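Local coordinates for protein mosquitocidal toxin (Bacillus sphaericus, PDB 2CB4) that probably transfers ADP-ribose from NAD+ to target proteins through this catalytic domain, the enzymatic part of a larger toxin that kills mosquitoes, at residues 84-89 and 150-155. The protein carries 1 engineered substitution. Sequence-based numbering, arbitrary orientation.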
loop_
_atom_site.group_PDB
_atom_site.type_symbol
_atom_site.label_atom_id
_atom_site.label_comp_id
_atom_site.label_asym_id
_atom_site.label_seq_id
_atom_site.Cartn_x
_atom_site.Cartn_y
_atom_site.Cartn_z
ATOM N N ARG A 84 12.256 -29.877 -6.594
ATOM C CA ARG A 84 12.656 -29.213 -5.354
ATOM C C ARG A 84 13.634 -30.046 -4.535
ATOM O O ARG A 84 13.473 -31.249 -4.412
ATOM C CB ARG A 84 11.436 -28.757 -4.537
ATOM C CG ARG A 84 10.565 -27.740 -5.285
ATOM C CD ARG A 84 9.215 -27.533 -4.566
ATOM N NE ARG A 84 8.401 -28.751 -4.645
ATOM C CZ ARG A 84 7.341 -29.002 -3.892
ATOM N NH1 ARG A 84 6.941 -28.108 -2.995
ATOM N NH2 ARG A 84 6.685 -30.154 -4.031
ATOM N N PRO A 85 14.672 -29.396 -3.989
ATOM C CA PRO A 85 15.717 -30.125 -3.258
ATOM C C PRO A 85 15.422 -30.431 -1.804
ATOM O O PRO A 85 14.467 -29.902 -1.224
ATOM C CB PRO A 85 16.921 -29.203 -3.402
ATOM C CG PRO A 85 16.279 -27.795 -3.385
ATOM C CD PRO A 85 14.949 -27.931 -4.040
ATOM N N PRO A 86 16.261 -31.290 -1.209
ATOM C CA PRO A 86 16.078 -31.703 0.191
ATOM C C PRO A 86 15.944 -30.574 1.229
ATOM O O PRO A 86 15.206 -30.731 2.211
ATOM C CB PRO A 86 17.297 -32.607 0.483
ATOM C CG PRO A 86 18.033 -32.759 -0.754
ATOM C CD PRO A 86 17.447 -31.914 -1.838
ATOM N N ASN A 87 16.662 -29.463 1.041
ATOM C CA ASN A 87 16.584 -28.332 1.993
ATOM C C ASN A 87 15.184 -27.744 2.063
ATOM O O ASN A 87 14.819 -27.112 3.046
ATOM C CB ASN A 87 17.635 -27.247 1.730
ATOM C CG ASN A 87 18.995 -27.655 2.204
ATOM O OD1 ASN A 87 19.173 -28.741 2.772
ATOM N ND2 ASN A 87 19.968 -26.791 2.001
ATOM N N ASP A 88 14.408 -27.983 1.017
ATOM C CA ASP A 88 13.012 -27.579 0.970
ATOM C C ASP A 88 12.125 -28.794 1.478
ATOM O O ASP A 88 11.510 -28.728 2.522
ATOM C CB ASP A 88 12.634 -27.191 -0.472
ATOM C CG ASP A 88 11.186 -26.721 -0.594
ATOM O OD1 ASP A 88 10.449 -26.762 0.417
ATOM O OD2 ASP A 88 10.781 -26.282 -1.676
ATOM N N ILE A 89 12.122 -29.894 0.722
ATOM C CA ILE A 89 11.323 -31.084 1.008
ATOM C C ILE A 89 11.492 -31.782 2.363
ATOM O O ILE A 89 10.481 -32.114 3.013
ATOM C CB ILE A 89 11.362 -32.106 -0.181
ATOM C CG1 ILE A 89 11.013 -31.402 -1.523
ATOM C CG2 ILE A 89 10.448 -33.333 0.117
ATOM C CD1 ILE A 89 9.679 -30.619 -1.496
ATOM N N ILE A 150 18.496 -31.263 -13.198
ATOM C CA ILE A 150 18.430 -31.825 -11.857
ATOM C C ILE A 150 17.014 -32.176 -11.407
ATOM O O ILE A 150 16.121 -31.324 -11.371
ATOM C CB ILE A 150 19.002 -30.803 -10.826
ATOM C CG1 ILE A 150 20.401 -30.355 -11.267
ATOM C CG2 ILE A 150 18.995 -31.389 -9.392
ATOM C CD1 ILE A 150 20.988 -29.229 -10.415
ATOM N N ILE A 151 16.829 -33.438 -11.031
ATOM C CA ILE A 151 15.540 -33.899 -10.548
ATOM C C ILE A 151 15.781 -34.850 -9.376
ATOM O O ILE A 151 16.838 -35.512 -9.276
ATOM C CB ILE A 151 14.679 -34.539 -11.689
ATOM C CG1 ILE A 151 13.215 -34.675 -11.236
ATOM C CG2 ILE A 151 15.274 -35.882 -12.151
ATOM C CD1 ILE A 151 12.259 -34.971 -12.342
ATOM N N TYR A 152 14.813 -34.897 -8.473
ATOM C CA TYR A 152 14.893 -35.758 -7.293
ATOM C C TYR A 152 13.795 -36.822 -7.333
ATOM O O TYR A 152 12.688 -36.574 -7.799
ATOM C CB TYR A 152 14.722 -34.899 -6.021
ATOM C CG TYR A 152 15.833 -33.872 -5.856
ATOM C CD1 TYR A 152 17.002 -34.184 -5.136
ATOM C CD2 TYR A 152 15.753 -32.612 -6.481
ATOM C CE1 TYR A 152 18.035 -33.279 -5.035
ATOM C CE2 TYR A 152 16.812 -31.699 -6.392
ATOM C CZ TYR A 152 17.947 -32.044 -5.668
ATOM O OH TYR A 152 19.000 -31.152 -5.525
ATOM N N ARG A 153 14.110 -38.008 -6.826
ATOM C CA ARG A 153 13.132 -39.078 -6.712
ATOM C C ARG A 153 13.053 -39.396 -5.222
ATOM O O ARG A 153 13.933 -40.049 -4.668
ATOM C CB ARG A 153 13.566 -40.322 -7.494
ATOM C CG ARG A 153 12.377 -41.300 -7.774
ATOM C CD ARG A 153 12.945 -42.607 -8.315
ATOM N NE ARG A 153 13.357 -43.422 -7.205
ATOM C CZ ARG A 153 13.504 -44.730 -7.247
ATOM N NH1 ARG A 153 13.303 -45.384 -8.372
ATOM N NH2 ARG A 153 13.863 -45.374 -6.152
ATOM N N TYR A 154 12.018 -38.883 -4.572
ATOM C CA TYR A 154 11.820 -39.082 -3.149
ATOM C C TYR A 154 11.155 -40.414 -2.855
ATOM O O TYR A 154 10.246 -40.837 -3.595
ATOM C CB TYR A 154 10.983 -37.921 -2.548
ATOM C CG TYR A 154 11.738 -36.599 -2.533
ATOM C CD1 TYR A 154 12.509 -36.235 -1.428
ATOM C CD2 TYR A 154 11.706 -35.717 -3.648
ATOM C CE1 TYR A 154 13.224 -35.042 -1.403
ATOM C CE2 TYR A 154 12.429 -34.498 -3.625
ATOM C CZ TYR A 154 13.185 -34.193 -2.497
ATOM O OH TYR A 154 13.902 -33.051 -2.448
ATOM N N GLU A 155 11.604 -41.037 -1.754
ATOM C CA GLU A 155 11.103 -42.317 -1.245
ATOM C C GLU A 155 10.246 -42.042 -0.015
ATOM O O GLU A 155 10.692 -41.440 0.962
ATOM C CB GLU A 155 12.263 -43.249 -0.884
ATOM C CG GLU A 155 11.830 -44.581 -0.291
ATOM C CD GLU A 155 12.985 -45.304 0.356
ATOM O OE1 GLU A 155 13.776 -44.658 1.080
ATOM O OE2 GLU A 155 13.149 -46.509 0.092
#
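Tyr-154 reaches from its strand to the loop that leads into the facing helix and donates a hydrogen bond from its hydroxyl to the carbonyl of Arg-84, OH to O 2.7 Å. The C=O...O angle is 135°, with the donor tilted 24° from the carbonyl plane, while Arg-84 O lies at the edge of the Tyr-154 ring, in its plane. Ile-89 comes over one face of the same ring, off centre toward the rim: its CG2 methyl lies 3.6 Å from Tyr-154 CE1, in a CH-pi contact. That branch stands anti to the backbone N, leaving CG1 (chi1 -51°) beside the N and close to the hydroxyl; CD1 beyond it covers a face of the Arg-84 guanidinium, which is salt-bridged to Asp-82. Tyr-152, two residues back on the same side of the strand, meets the two prolines. Pro-85 puts its CA over one face of this ring, 4.0 Å from the centroid of Tyr-152, and Pro-86 crosses at about a right angle, with CD 3.5 Å from Tyr-152 CE1. The Tyr-152 hydroxyl is hydrogen-bonded to the carbonyl of Asn-241. Pro-85 is the N-cap, its carbonyl taking the amides of Asp-88 and Ile-89. The contact thus seats the first turn of helix 86-92 against strand 150-156, which runs between strands 78-82 and 192-199 in the mixed sheet of the ADP-ribosyltransferase domain; Thr-195 touches both tyrosines, and Phe-94 packs edge-to-face with Tyr-154.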